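Local coordinates for protein endo-1,4-beta-xylanase C (Paenibacillus barcinonensis, PDB 4XUR) that hydrolyses internal beta-1,4-xylosidic linkages of xylan and is represented here by its xylan-binding module CBM22-2 in complex with xylotetraose, at residues R29-E34 and G61-V66; S56-G61 and A146-K151; A82-G87 and D160-Y165; V92-L97 and F113-L118. One frame throughout, in Å; residues are numbered along the deposited sequence.

Overall arrangement
The module is an all-beta carbohydrate-binding fold of two antiparallel sheets, and the four contacts sample both. Interactions 1, 2 and 4 reach the four-stranded sheet ordered 63-65, 139-147, 90-101, 109-119, whereas interaction 3 joins strands 75-83 and 164-173 of the other. Interactions 1 and 2 share G61, have centres about 11 Å apart and both touch the same xylose; along the chain their segments alternate. The hairpin of interaction 4 falls within the chain span bridged by interactions 2 and 3, and S96 in it meets E147 of the sugar site. Interaction 3, about 16 Å from interaction 1 between centres, packs F164 against P62, A146 and I93, so that F164 joins the two sheets.

Interaction 1. Residues R29-E34 and G61-V66. With XYP (beta-D-xylopyranose), chain D; XYP (beta-D-xylopyranose), chain B.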
loop_
_atom_site.group_PDB
_atom_site.type_symbol
_atom_site.label_atom_id
_atom_site.label_comp_id
_atom_site.label_asym_id
_atom_site.label_seq_id
_atom_site.Cartn_x
_atom_site.Cartn_y
_atom_site.Cartn_z
ATOM N N ARG A 29 -3.940 -7.426 -3.837
ATOM C CA ARG A 29 -3.039 -8.385 -4.526
ATOM C C ARG A 29 -1.566 -8.133 -4.149
ATOM O O ARG A 29 -1.192 -7.046 -3.741
ATOM C CB ARG A 29 -3.178 -8.419 -6.031
ATOM C CG ARG A 29 -2.811 -7.166 -6.822
ATOM C CD ARG A 29 -2.734 -7.442 -8.317
ATOM N NE ARG A 29 -2.441 -6.249 -9.118
ATOM C CZ ARG A 29 -1.231 -5.751 -9.372
ATOM N NH1 ARG A 29 -0.079 -6.289 -8.849
ATOM N NH2 ARG A 29 -1.131 -4.660 -10.178
ATOM N N ALA A 30 -0.758 -9.180 -4.353
ATOM C CA ALA A 30 0.696 -9.055 -4.291
ATOM C C ALA A 30 1.261 -8.371 -5.570
ATOM O O ALA A 30 0.594 -8.346 -6.636
ATOM C CB ALA A 30 1.301 -10.474 -4.117
ATOM N N ARG A 31 2.514 -7.906 -5.501
ATOM C CA ARG A 31 3.202 -7.296 -6.618
ATOM C C ARG A 31 4.233 -8.237 -7.281
ATOM O O ARG A 31 4.680 -7.986 -8.402
ATOM C CB ARG A 31 3.874 -6.009 -6.154
ATOM C CG ARG A 31 2.854 -5.022 -5.578
ATOM C CD ARG A 31 3.462 -3.612 -5.334
ATOM N NE ARG A 31 3.688 -2.918 -6.571
ATOM C CZ ARG A 31 4.846 -2.350 -6.945
ATOM N NH1 ARG A 31 5.929 -2.438 -6.175
ATOM N NH2 ARG A 31 4.891 -1.705 -8.110
ATOM N N GLY A 32 4.631 -9.279 -6.552
ATOM C CA GLY A 32 5.535 -10.330 -7.059
ATOM C C GLY A 32 5.182 -11.660 -6.460
ATOM O O GLY A 32 4.101 -12.166 -6.649
ATOM N N THR A 33 6.161 -12.257 -5.745
ATOM C CA THR A 33 6.004 -13.596 -5.193
ATOM C C THR A 33 5.596 -13.624 -3.738
ATOM O O THR A 33 5.539 -14.686 -3.109
ATOM C CB THR A 33 7.326 -14.375 -5.367
ATOM O OG1 THR A 33 8.378 -13.591 -4.785
ATOM C CG2 THR A 33 7.603 -14.607 -6.814
ATOM N N GLU A 34 5.313 -12.461 -3.164
ATOM C CA GLU A 34 4.914 -12.382 -1.747
ATOM C C GLU A 34 3.470 -12.905 -1.488
ATOM O O GLU A 34 2.688 -13.142 -2.434
ATOM C CB GLU A 34 5.138 -10.988 -1.169
ATOM C CG GLU A 34 4.131 -9.904 -1.586
ATOM C CD GLU A 34 4.309 -9.336 -2.941
ATOM O OE1 GLU A 34 4.839 -9.996 -3.845
ATOM O OE2 GLU A 34 3.893 -8.145 -3.156
ATOM N N GLY A 61 4.633 -5.870 -1.472
ATOM C CA GLY A 61 3.699 -5.212 -0.576
ATOM C C GLY A 61 2.283 -5.304 -1.066
ATOM O O GLY A 61 2.063 -5.737 -2.218
ATOM N N PRO A 62 1.308 -4.958 -0.198
ATOM C CA PRO A 62 -0.100 -5.131 -0.597
ATOM C C PRO A 62 -0.550 -3.982 -1.535
ATOM O O PRO A 62 -0.252 -2.832 -1.232
ATOM C CB PRO A 62 -0.841 -5.047 0.771
ATOM C CG PRO A 62 0.024 -4.137 1.589
ATOM C CD PRO A 62 1.445 -4.292 1.100
ATOM N N LEU A 63 -1.220 -4.320 -2.596
ATOM C CA LEU A 63 -1.656 -3.321 -3.595
ATOM C C LEU A 63 -3.134 -3.517 -3.886
ATOM O O LEU A 63 -3.623 -4.658 -3.921
ATOM C CB LEU A 63 -0.880 -3.522 -4.889
ATOM C CG LEU A 63 -1.191 -2.720 -6.161
ATOM C CD1 LEU A 63 0.069 -2.567 -7.037
ATOM C CD2 LEU A 63 -2.278 -3.323 -7.076
ATOM N N VAL A 64 -3.815 -2.416 -4.186
ATOM C CA VAL A 64 -5.178 -2.416 -4.709
ATOM C C VAL A 64 -5.422 -1.332 -5.772
ATOM O O VAL A 64 -5.012 -0.170 -5.619
ATOM C CB VAL A 64 -6.203 -2.345 -3.512
ATOM C CG1 VAL A 64 -6.166 -0.984 -2.757
ATOM C CG2 VAL A 64 -7.644 -2.600 -4.012
ATOM N N GLU A 65 -6.104 -1.729 -6.829
ATOM C CA GLU A 65 -6.547 -0.824 -7.913
ATOM C C GLU A 65 -7.604 0.132 -7.317
ATOM O O GLU A 65 -8.643 -0.336 -6.778
ATOM C CB GLU A 65 -7.135 -1.615 -9.072
ATOM C CG GLU A 65 -7.727 -0.743 -10.171
ATOM C CD GLU A 65 -6.724 0.067 -10.930
ATOM O OE1 GLU A 65 -5.922 -0.552 -11.661
ATOM O OE2 GLU A 65 -6.714 1.341 -10.846
ATOM N N VAL A 66 -7.381 1.429 -7.449
ATOM C CA VAL A 66 -8.394 2.388 -6.950
ATOM C C VAL A 66 -8.963 3.405 -7.967
ATOM O O VAL A 66 -9.833 4.182 -7.606
ATOM C CB VAL A 66 -7.893 3.144 -5.713
ATOM C CG1 VAL A 66 -7.627 2.128 -4.537
ATOM C CG2 VAL A 66 -6.709 4.026 -6.050
HETATM O O1 XYP D . 6.660 -9.985 -10.961
HETATM C C1 XYP D . 6.493 -9.040 -12.044
HETATM C C2 XYP D . 5.341 -8.076 -11.707
HETATM C C3 XYP D . 5.707 -6.589 -11.671
HETATM C C4 XYP D . 7.035 -6.388 -10.943
HETATM C C5 XYP D . 8.058 -7.550 -11.047
HETATM O O2 XYP D . 4.232 -8.243 -12.587
HETATM O O3 XYP D . 4.670 -5.882 -10.903
HETATM O O4 XYP D . 7.578 -5.162 -11.428
HETATM O O5 XYP D . 7.730 -8.335 -12.207
HETATM C C1 XYP B . 8.216 -4.364 -10.284
HETATM C C2 XYP B . 9.552 -3.823 -10.690
HETATM C C3 XYP B . 10.166 -2.960 -9.630
HETATM C C4 XYP B . 9.143 -1.896 -9.183
HETATM C C5 XYP B . 7.808 -2.537 -8.835
HETATM O O2 XYP B . 10.450 -4.951 -10.991
HETATM O O3 XYP B . 11.322 -2.289 -10.116
HETATM O O4 XYP B . 9.641 -1.243 -8.054
HETATM O O5 XYP B . 7.314 -3.267 -9.946
#
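R29 and L63 pair their backbones in a single antiparallel bridge, R29 N to L63 O at 2.8 Å and L63 N to R29 O at 3.0 Å. The side chain of L63 leaves this bridge toward the 29-34 loop. Its CB lies 3.7 Å from R29 O; with CG anti to the backbone N (chi1 174°), the two methyls are then divided between two arginines. CD2 sits over one face of the R29 guanidinium, 3.5 Å from R29 CZ and displaced toward its rim. CD1 comes to the edge of the R31 guanidinium, 3.7 Å from R31 NE, the two side chains crossing at about a right angle. In this CBM22 module R31 belongs to the xylan-binding site: its guanidinium lies obliquely against C5 of the chain B xylose, while NH1 bonds to Y59 O and NH2 pairs with E98, which also takes R29 NH2. Within the same loop, the E34 side chain, bent at chi2, brings its carboxylate back to the backbone. Its OE2 accepts R31 N at 2.7 Å and G61 N at 2.9 Å from opposite faces of the carboxylate, and OE1 takes G32 N through its syn lone pair. A leucine in place of E34 would probably leave the amides of R31, G32 and G61 without their acceptor and the loop around R31 less firmly fixed. R31 O, in the same loop, receives a weak hydrogen bond from O3 of the chain D xylose.

Interaction 2. Residues S56-G61 and A146-K151. With XYP (beta-D-xylopyranose), chain B; XYP (beta-D-xylopyranose), chain C.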
loop_
_atom_site.group_PDB
_atom_site.type_symbol
_atom_site.label_atom_id
_atom_site.label_comp_id
_atom_site.label_asym_id
_atom_site.label_seq_id
_atom_site.Cartn_x
_atom_site.Cartn_y
_atom_site.Cartn_z
ATOM N N SER A 56 10.542 -10.732 -0.647
ATOM C CA SER A 56 11.979 -10.935 -1.016
ATOM C C SER A 56 12.431 -9.794 -1.946
ATOM O O SER A 56 13.474 -9.911 -2.633
ATOM C CB SER A 56 12.163 -12.297 -1.669
ATOM O OG SER A 56 11.491 -12.474 -2.885
ATOM N N GLU A 57 11.661 -8.716 -1.966
ATOM C CA GLU A 57 12.076 -7.468 -2.564
ATOM C C GLU A 57 11.486 -6.302 -1.752
ATOM O O GLU A 57 10.503 -6.466 -0.999
ATOM C CB GLU A 57 11.603 -7.374 -4.029
ATOM C CG GLU A 57 12.006 -8.479 -4.984
ATOM C CD GLU A 57 13.491 -8.521 -5.348
ATOM O OE1 GLU A 57 14.246 -7.599 -5.033
ATOM O OE2 GLU A 57 13.917 -9.565 -5.950
ATOM N N THR A 58 12.117 -5.125 -1.847
ATOM C CA THR A 58 11.630 -3.952 -1.112
ATOM C C THR A 58 10.271 -3.604 -1.659
ATOM O O THR A 58 9.421 -3.093 -0.930
ATOM C CB THR A 58 12.507 -2.667 -1.321
ATOM O OG1 THR A 58 12.553 -2.358 -2.725
ATOM C CG2 THR A 58 13.911 -2.852 -0.782
ATOM N N TYR A 59 10.083 -3.886 -2.958
ATOM C CA TYR A 59 8.843 -3.520 -3.649
ATOM C C TYR A 59 7.654 -4.498 -3.479
ATOM O O TYR A 59 6.545 -4.203 -3.979
ATOM C CB TYR A 59 9.134 -3.235 -5.129
ATOM C CG TYR A 59 9.657 -4.369 -5.944
ATOM C CD1 TYR A 59 8.804 -5.345 -6.452
ATOM C CD2 TYR A 59 11.030 -4.469 -6.248
ATOM C CE1 TYR A 59 9.295 -6.399 -7.225
ATOM C CE2 TYR A 59 11.523 -5.522 -7.037
ATOM C CZ TYR A 59 10.642 -6.474 -7.519
ATOM O OH TYR A 59 11.106 -7.535 -8.304
ATOM N N HIS A 60 7.869 -5.616 -2.808
ATOM C CA HIS A 60 6.776 -6.494 -2.390
ATOM C C HIS A 60 5.943 -5.818 -1.307
ATOM O O HIS A 60 6.469 -5.296 -0.328
ATOM C CB HIS A 60 7.321 -7.854 -1.900
ATOM C CG HIS A 60 7.939 -8.653 -2.966
ATOM N ND1 HIS A 60 8.625 -9.835 -2.718
ATOM C CD2 HIS A 60 7.947 -8.492 -4.301
ATOM C CE1 HIS A 60 9.047 -10.333 -3.871
ATOM N NE2 HIS A 60 8.646 -9.546 -4.845
ATOM N N GLY A 61 4.633 -5.870 -1.472
ATOM C CA GLY A 61 3.699 -5.212 -0.576
ATOM C C GLY A 61 2.283 -5.304 -1.066
ATOM O O GLY A 61 2.063 -5.737 -2.218
ATOM N N ALA A 146 1.661 -0.394 -0.382
ATOM C CA ALA A 146 2.681 -0.111 0.632
ATOM C C ALA A 146 3.912 -0.914 0.357
ATOM O O ALA A 146 3.847 -2.017 -0.141
ATOM C CB ALA A 146 2.159 -0.464 2.046
ATOM N N GLU A 147 5.064 -0.350 0.766
ATOM C CA GLU A 147 6.356 -0.995 0.534
ATOM C C GLU A 147 7.398 -0.399 1.476
ATOM O O GLU A 147 7.132 0.504 2.219
ATOM C CB GLU A 147 6.805 -0.785 -0.888
ATOM C CG GLU A 147 7.067 0.679 -1.261
ATOM C CD GLU A 147 7.497 0.839 -2.687
ATOM O OE1 GLU A 147 8.032 -0.134 -3.321
ATOM O OE2 GLU A 147 7.320 1.963 -3.204
ATOM N N THR A 148 8.608 -0.956 1.433
ATOM C CA THR A 148 9.780 -0.321 2.098
ATOM C C THR A 148 10.627 0.450 1.055
ATOM O O THR A 148 10.473 0.313 -0.156
ATOM C CB THR A 148 10.625 -1.364 2.859
ATOM O OG1 THR A 148 10.852 -2.523 2.059
ATOM C CG2 THR A 148 9.892 -1.783 4.045
ATOM N N PRO A 149 11.510 1.304 1.561
ATOM C CA PRO A 149 12.247 2.156 0.559
ATOM C C PRO A 149 13.026 1.373 -0.481
ATOM O O PRO A 149 13.651 0.392 -0.202
ATOM C CB PRO A 149 13.182 2.966 1.472
ATOM C CG PRO A 149 12.447 3.102 2.753
ATOM C CD PRO A 149 11.750 1.754 2.920
ATOM N N TRP A 150 12.966 1.854 -1.726
ATOM C CA TRP A 150 13.492 1.208 -2.895
ATOM C C TRP A 150 15.031 1.131 -3.031
ATOM O O TRP A 150 15.679 2.042 -2.583
ATOM C CB TRP A 150 12.980 2.129 -4.023
ATOM C CG TRP A 150 13.676 2.014 -5.218
ATOM C CD1 TRP A 150 14.556 2.943 -5.796
ATOM C CD2 TRP A 150 13.611 0.910 -6.070
ATOM N NE1 TRP A 150 15.037 2.422 -6.983
ATOM C CE2 TRP A 150 14.470 1.172 -7.170
ATOM C CE3 TRP A 150 12.952 -0.307 -6.001
ATOM C CZ2 TRP A 150 14.632 0.266 -8.198
ATOM C CZ3 TRP A 150 13.114 -1.177 -6.983
ATOM C CH2 TRP A 150 13.938 -0.907 -8.096
ATOM N N LYS A 151 15.662 0.090 -3.590
ATOM C CA LYS A 151 15.550 -1.346 -3.226
ATOM C C LYS A 151 16.957 -1.940 -2.790
ATOM O O LYS A 151 17.211 -2.044 -1.589
ATOM C CB LYS A 151 14.917 -2.200 -4.303
ATOM C CG LYS A 151 14.924 -3.683 -3.931
ATOM C CD LYS A 151 14.514 -4.616 -5.046
ATOM C CE LYS A 151 14.741 -4.013 -6.441
ATOM N NZ LYS A 151 15.039 -5.019 -7.518
HETATM C C1 XYP B . 8.216 -4.364 -10.284
HETATM C C2 XYP B . 9.552 -3.823 -10.690
HETATM C C3 XYP B . 10.166 -2.960 -9.630
HETATM C C4 XYP B . 9.143 -1.896 -9.183
HETATM C C5 XYP B . 7.808 -2.537 -8.835
HETATM O O2 XYP B . 10.450 -4.951 -10.991
HETATM O O3 XYP B . 11.322 -2.289 -10.116
HETATM O O4 XYP B . 9.641 -1.243 -8.054
HETATM O O5 XYP B . 7.314 -3.267 -9.946
HETATM C C1 XYP C . 9.298 0.123 -7.990
HETATM C C2 XYP C . 9.266 0.609 -6.541
HETATM C C3 XYP C . 9.013 2.109 -6.446
HETATM C C4 XYP C . 9.983 2.859 -7.388
HETATM C C5 XYP C . 9.977 2.252 -8.794
HETATM O O2 XYP C . 8.205 -0.041 -5.852
HETATM O O3 XYP C . 9.202 2.571 -5.132
HETATM O O4 XYP C . 9.531 4.232 -7.446
HETATM O O5 XYP C . 10.313 0.881 -8.732
#
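E57 meets K151 through its carboxylate: OE1 makes a long salt bridge to NZ at 3.7 Å, while E57 CB covers one face of the Y59 ring. T58 follows, at the second position of the type I turn from E57 to H60. Its carbonyl O accepts T148 N at 3.3 Å, and its CG2 methyl rests against the backbone O of P149. Next comes Y59, its first torsion (chi1 63°) setting the ring between E57 CB and the chain B xylose, whose C3 is centred over the face away from E57; K151 CE lies at the ring's edge. Y59 CD2 is 4.0 Å from W150 CZ3 and lies in the indole plane; both aromatics belong to the xylan-binding pocket of this CBM22 module, and each has a face against a xylose. W150 turns one indole face to O5 of the chain C xylose. That sugar is gripped by both carboxylate oxygens of E147, OE1 receiving O2 at 2.5 Å and OE2 receiving O3 at 2.8 Å. Beyond H60, G61 CA makes a CA-H...O contact with A146 O at 3.2 Å.

Interaction 3. Residues A82-G87 and D160-Y165; sequences AMYDEG and DTIPFY
M83 and Y165 form an antiparallel hydrogen-bonded pair: Y165 N reaches M83 O at 2.7 Å, almost straight at 175°, and M83 N reaches Y165 O at 3.0 Å. Beside this pair, A82 CA adds a CA-H...O contact to the same Y165 oxygen. On one face of the sheet the M83 and Y165 side chains run alongside each other. The thioether, bent at both chi2 and chi3, makes an oblique Met-aromatic contact, with M83 SD 5.0 Å from the centroid of the Y165 ring and M83 CE 3.8 Å from Y165 CD1. An alanine in place of Y165 would probably leave the M83 methyl without its aromatic neighbour and K51 NZ without its hydrogen-bond partner, the Y165 hydroxyl. Farther along, the E86 side chain crosses P163 at about a right angle, with E86 OE2 3.6 Å from P163 CD. The contact thus joins the end of strand 75-83 to the start of strand 164-173; S49 of strand 48-53 touches Y165, F164 packs on I93 of strand 90-101, and L118 of strand 109-119 touches A82 and Y84.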
loop_
_atom_site.group_PDB
_atom_site.type_symbol
_atom_site.label_atom_id
_atom_site.label_comp_id
_atom_site.label_asym_id
_atom_site.label_seq_id
_atom_site.Cartn_x
_atom_site.Cartn_y
_atom_site.Cartn_z
ATOM N N ALA A 82 -0.216 1.257 9.405
ATOM C CA ALA A 82 0.721 0.156 9.158
ATOM C C ALA A 82 1.427 -0.195 10.437
ATOM O O ALA A 82 1.574 0.684 11.328
ATOM C CB ALA A 82 1.720 0.523 8.076
ATOM N N MET A 83 1.843 -1.463 10.533
ATOM C CA MET A 83 2.581 -2.009 11.712
ATOM C C MET A 83 3.472 -3.163 11.277
ATOM O O MET A 83 3.131 -3.915 10.379
ATOM C CB MET A 83 1.593 -2.401 12.812
ATOM C CG MET A 83 2.240 -2.812 14.159
ATOM S SD MET A 83 2.672 -4.564 14.225
ATOM C CE MET A 83 1.059 -5.246 14.557
ATOM N N TYR A 84 4.629 -3.315 11.993
ATOM C CA TYR A 84 5.480 -4.496 11.861
ATOM C C TYR A 84 5.878 -4.950 13.298
ATOM O O TYR A 84 5.992 -4.158 14.152
ATOM C CB TYR A 84 6.697 -4.190 10.976
ATOM C CG TYR A 84 7.856 -3.433 11.622
ATOM C CD1 TYR A 84 7.798 -2.040 11.812
ATOM C CD2 TYR A 84 8.965 -4.116 12.091
ATOM C CE1 TYR A 84 8.857 -1.339 12.355
ATOM C CE2 TYR A 84 10.037 -3.413 12.665
ATOM C CZ TYR A 84 9.963 -2.079 12.868
ATOM O OH TYR A 84 11.020 -1.404 13.447
ATOM N N ASP A 85 6.040 -6.257 13.467
ATOM C CA ASP A 85 6.417 -6.792 14.801
ATOM C C ASP A 85 7.546 -7.876 14.772
ATOM O O ASP A 85 7.550 -8.756 15.615
ATOM C CB ASP A 85 5.155 -7.271 15.561
ATOM C CG ASP A 85 4.417 -8.418 14.893
ATOM O OD1 ASP A 85 5.030 -9.191 14.092
ATOM O OD2 ASP A 85 3.196 -8.584 15.176
ATOM N N GLU A 86 8.497 -7.733 13.853
ATOM C CA GLU A 86 9.766 -8.467 13.907
ATOM C C GLU A 86 10.906 -7.734 13.221
ATOM O O GLU A 86 10.705 -6.955 12.306
ATOM C CB GLU A 86 9.582 -9.904 13.396
ATOM C CG GLU A 86 9.367 -10.058 11.923
ATOM C CD GLU A 86 9.245 -11.501 11.491
ATOM O OE1 GLU A 86 8.333 -12.213 11.985
ATOM O OE2 GLU A 86 10.051 -11.912 10.637
ATOM N N GLY A 87 12.131 -7.979 13.654
ATOM C CA GLY A 87 13.293 -7.407 12.998
ATOM C C GLY A 87 13.842 -6.143 13.685
ATOM O O GLY A 87 13.957 -6.118 14.912
ATOM N N ASP A 160 15.034 -4.924 5.216
ATOM C CA ASP A 160 14.200 -4.376 4.141
ATOM C C ASP A 160 12.946 -5.171 3.853
ATOM O O ASP A 160 11.918 -4.591 3.399
ATOM C CB ASP A 160 14.980 -4.345 2.803
ATOM C CG ASP A 160 16.090 -3.338 2.795
ATOM O OD1 ASP A 160 15.963 -2.183 3.281
ATOM O OD2 ASP A 160 17.138 -3.712 2.231
ATOM N N THR A 161 12.982 -6.490 4.093
ATOM C CA THR A 161 11.946 -7.396 3.593
ATOM C C THR A 161 11.097 -8.000 4.691
ATOM O O THR A 161 10.527 -9.081 4.527
ATOM C CB THR A 161 12.519 -8.480 2.633
ATOM O OG1 THR A 161 13.532 -9.208 3.314
ATOM C CG2 THR A 161 13.042 -7.879 1.343
ATOM N N ILE A 162 11.083 -7.353 5.852
ATOM C CA ILE A 162 10.290 -7.819 6.923
ATOM C C ILE A 162 8.794 -7.836 6.583
ATOM O O ILE A 162 8.314 -6.994 5.798
ATOM C CB ILE A 162 10.467 -6.978 8.233
ATOM C CG1 ILE A 162 10.231 -5.500 7.950
ATOM C CG2 ILE A 162 11.825 -7.236 8.841
ATOM C CD1 ILE A 162 9.417 -4.855 9.029
ATOM N N PRO A 163 8.027 -8.806 7.150
ATOM C CA PRO A 163 6.579 -8.785 6.973
ATOM C C PRO A 163 5.948 -7.608 7.696
ATOM O O PRO A 163 6.536 -7.074 8.653
ATOM C CB PRO A 163 6.117 -10.097 7.622
ATOM C CG PRO A 163 7.145 -10.341 8.697
ATOM C CD PRO A 163 8.462 -9.837 8.137
ATOM N N PHE A 164 4.771 -7.158 7.254
ATOM C CA PHE A 164 4.090 -6.058 7.900
ATOM C C PHE A 164 2.575 -6.074 7.600
ATOM O O PHE A 164 2.126 -6.752 6.710
ATOM C CB PHE A 164 4.693 -4.688 7.537
ATOM C CG PHE A 164 4.551 -4.293 6.080
ATOM C CD1 PHE A 164 3.405 -3.717 5.635
ATOM C CD2 PHE A 164 5.586 -4.513 5.203
ATOM C CE1 PHE A 164 3.288 -3.364 4.294
ATOM C CE2 PHE A 164 5.492 -4.125 3.874
ATOM C CZ PHE A 164 4.310 -3.556 3.444
ATOM N N TYR A 165 1.862 -5.347 8.432
ATOM C CA TYR A 165 0.396 -5.266 8.446
ATOM C C TYR A 165 -0.045 -3.912 7.970
ATOM O O TYR A 165 0.605 -2.924 8.260
ATOM C CB TYR A 165 -0.153 -5.455 9.885
ATOM C CG TYR A 165 0.324 -6.764 10.529
ATOM C CD1 TYR A 165 1.584 -6.829 11.148
ATOM C CD2 TYR A 165 -0.448 -7.914 10.421
ATOM C CE1 TYR A 165 2.034 -8.050 11.731
ATOM C CE2 TYR A 165 -0.020 -9.132 10.961
ATOM C CZ TYR A 165 1.222 -9.164 11.640
ATOM O OH TYR A 165 1.659 -10.356 12.174
#

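Interaction 4. Residues V92-L97 and F113-L118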
loop_
_atom_site.group_PDB
_atom_site.type_symbol
_atom_site.label_atom_id
_atom_site.label_comp_id
_atom_site.label_asym_id
_atom_site.label_seq_id
_atom_site.Cartn_x
_atom_site.Cartn_y
_atom_site.Cartn_z
ATOM N N VAL A 92 11.221 2.392 7.986
ATOM C CA VAL A 92 10.398 3.279 7.147
ATOM C C VAL A 92 9.424 2.415 6.356
ATOM O O VAL A 92 9.815 1.383 5.794
ATOM C CB VAL A 92 11.293 4.058 6.138
ATOM C CG1 VAL A 92 10.435 4.812 5.166
ATOM C CG2 VAL A 92 12.270 4.947 6.948
ATOM N N ILE A 93 8.182 2.858 6.258
ATOM C CA ILE A 93 7.237 2.237 5.283
ATOM C C ILE A 93 6.725 3.365 4.384
ATOM O O ILE A 93 6.465 4.440 4.850
ATOM C CB ILE A 93 6.070 1.534 5.995
ATOM C CG1 ILE A 93 6.548 0.245 6.652
ATOM C CG2 ILE A 93 4.987 1.131 5.007
ATOM C CD1 ILE A 93 6.839 -0.907 5.697
ATOM N N ASN A 94 6.579 3.067 3.107
ATOM C CA ASN A 94 6.190 4.085 2.138
ATOM C C ASN A 94 4.797 3.756 1.655
ATOM O O ASN A 94 4.425 2.576 1.501
ATOM C CB ASN A 94 7.164 4.037 0.923
ATOM C CG ASN A 94 8.556 4.586 1.254
ATOM O OD1 ASN A 94 8.794 5.103 2.355
ATOM N ND2 ASN A 94 9.483 4.455 0.314
ATOM N N GLY A 95 3.994 4.782 1.424
ATOM C CA GLY A 95 2.779 4.599 0.578
ATOM C C GLY A 95 3.117 5.052 -0.838
ATOM O O GLY A 95 3.697 6.123 -1.031
ATOM N N SER A 96 2.747 4.228 -1.829
ATOM C CA SER A 96 3.066 4.488 -3.240
ATOM C C SER A 96 1.892 4.250 -4.179
ATOM O O SER A 96 0.898 3.597 -3.827
ATOM C CB SER A 96 4.243 3.649 -3.658
ATOM O OG SER A 96 5.390 3.926 -2.906
ATOM N N LEU A 97 2.017 4.792 -5.389
ATOM C CA LEU A 97 1.077 4.629 -6.428
ATOM C C LEU A 97 1.733 3.909 -7.561
ATOM O O LEU A 97 2.799 4.335 -7.991
ATOM C CB LEU A 97 0.510 5.971 -6.927
ATOM C CG LEU A 97 -0.112 6.899 -5.892
ATOM C CD1 LEU A 97 -0.503 8.170 -6.619
ATOM C CD2 LEU A 97 -1.275 6.248 -5.180
ATOM N N PHE A 113 3.871 8.729 -2.446
ATOM C CA PHE A 113 3.095 9.809 -1.963
ATOM C C PHE A 113 3.270 10.096 -0.466
ATOM O O PHE A 113 2.934 11.245 0.001
ATOM C CB PHE A 113 1.590 9.615 -2.324
ATOM C CG PHE A 113 0.911 8.479 -1.589
ATOM C CD1 PHE A 113 0.435 8.638 -0.287
ATOM C CD2 PHE A 113 0.731 7.266 -2.219
ATOM C CE1 PHE A 113 -0.213 7.580 0.357
ATOM C CE2 PHE A 113 0.070 6.217 -1.584
ATOM C CZ PHE A 113 -0.423 6.384 -0.315
ATOM N N ALA A 114 3.793 9.165 0.300
ATOM C CA ALA A 114 4.042 9.401 1.694
ATOM C C ALA A 114 4.942 8.313 2.304
ATOM O O ALA A 114 5.046 7.218 1.766
ATOM C CB ALA A 114 2.730 9.465 2.471
ATOM N N SER A 115 5.545 8.669 3.445
ATOM C CA SER A 115 6.535 7.862 4.151
ATOM C C SER A 115 6.525 8.229 5.607
ATOM O O SER A 115 6.460 9.419 5.908
ATOM C CB SER A 115 7.909 8.169 3.606
ATOM O OG SER A 115 8.941 7.490 4.342
ATOM N N THR A 116 6.582 7.231 6.519
ATOM C CA THR A 116 6.745 7.469 7.943
ATOM C C THR A 116 7.691 6.403 8.520
ATOM O O THR A 116 7.825 5.316 7.947
ATOM C CB THR A 116 5.428 7.468 8.738
ATOM O OG1 THR A 116 4.934 6.130 8.889
ATOM C CG2 THR A 116 4.354 8.269 8.085
ATOM N N THR A 117 8.357 6.754 9.642
ATOM C CA THR A 117 9.194 5.805 10.373
ATOM C C THR A 117 8.352 5.133 11.491
ATOM O O THR A 117 7.830 5.792 12.348
ATOM C CB THR A 117 10.457 6.528 10.998
ATOM O OG1 THR A 117 11.283 7.056 9.943
ATOM C CG2 THR A 117 11.315 5.511 11.793
ATOM N N LEU A 118 8.263 3.826 11.443
ATOM C CA LEU A 118 7.469 3.076 12.417
ATOM C C LEU A 118 8.431 2.492 13.458
ATOM O O LEU A 118 9.528 2.054 13.101
ATOM C CB LEU A 118 6.711 1.973 11.771
ATOM C CG LEU A 118 5.525 2.428 10.909
ATOM C CD1 LEU A 118 6.040 2.700 9.518
ATOM C CD2 LEU A 118 4.477 1.405 10.929
#
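V92-L97 and F113-L118 are the paired arms of a beta hairpin, running antiparallel at 170° with their axes 4.6 Å apart. I93 and T116 form a hydrogen-bonded pair, I93 N to T116 O at 3.0 Å and T116 N to I93 O at 3.3 Å. V92 with T117 and N94 with S115 are non-hydrogen-bonded pairs flanking it. At G95 the ladder is interrupted by a classic beta bulge, in which F113 and A114 both oppose the glycine: G95 N bonds to A114 O at 2.7 Å, while G95 O takes F113 N and, weakly, A114 N. At the bulge the F113 ring lies over the G95 backbone. With CG between its own N and carbonyl carbon (chi1 69°), the ring turns a face to G95, whose CA makes a CH-pi contact 4.1 Å from the centroid of the F113 ring, and L97 CD2 lies 3.7 Å from F113 CD2, oblique to the ring. I93, on the same face as T116, meets L118 CD1 through its CB and CG1. S96 OG bonds to E147, a residue of the xylan site on the adjoining strand 139-147, tying the hairpin to the sugar pocket. On the face that carries V92 and T117, S115 OG donates to N94 OD1 at 3.1 Å, tilted 26° from the carbonyl plane of the amide.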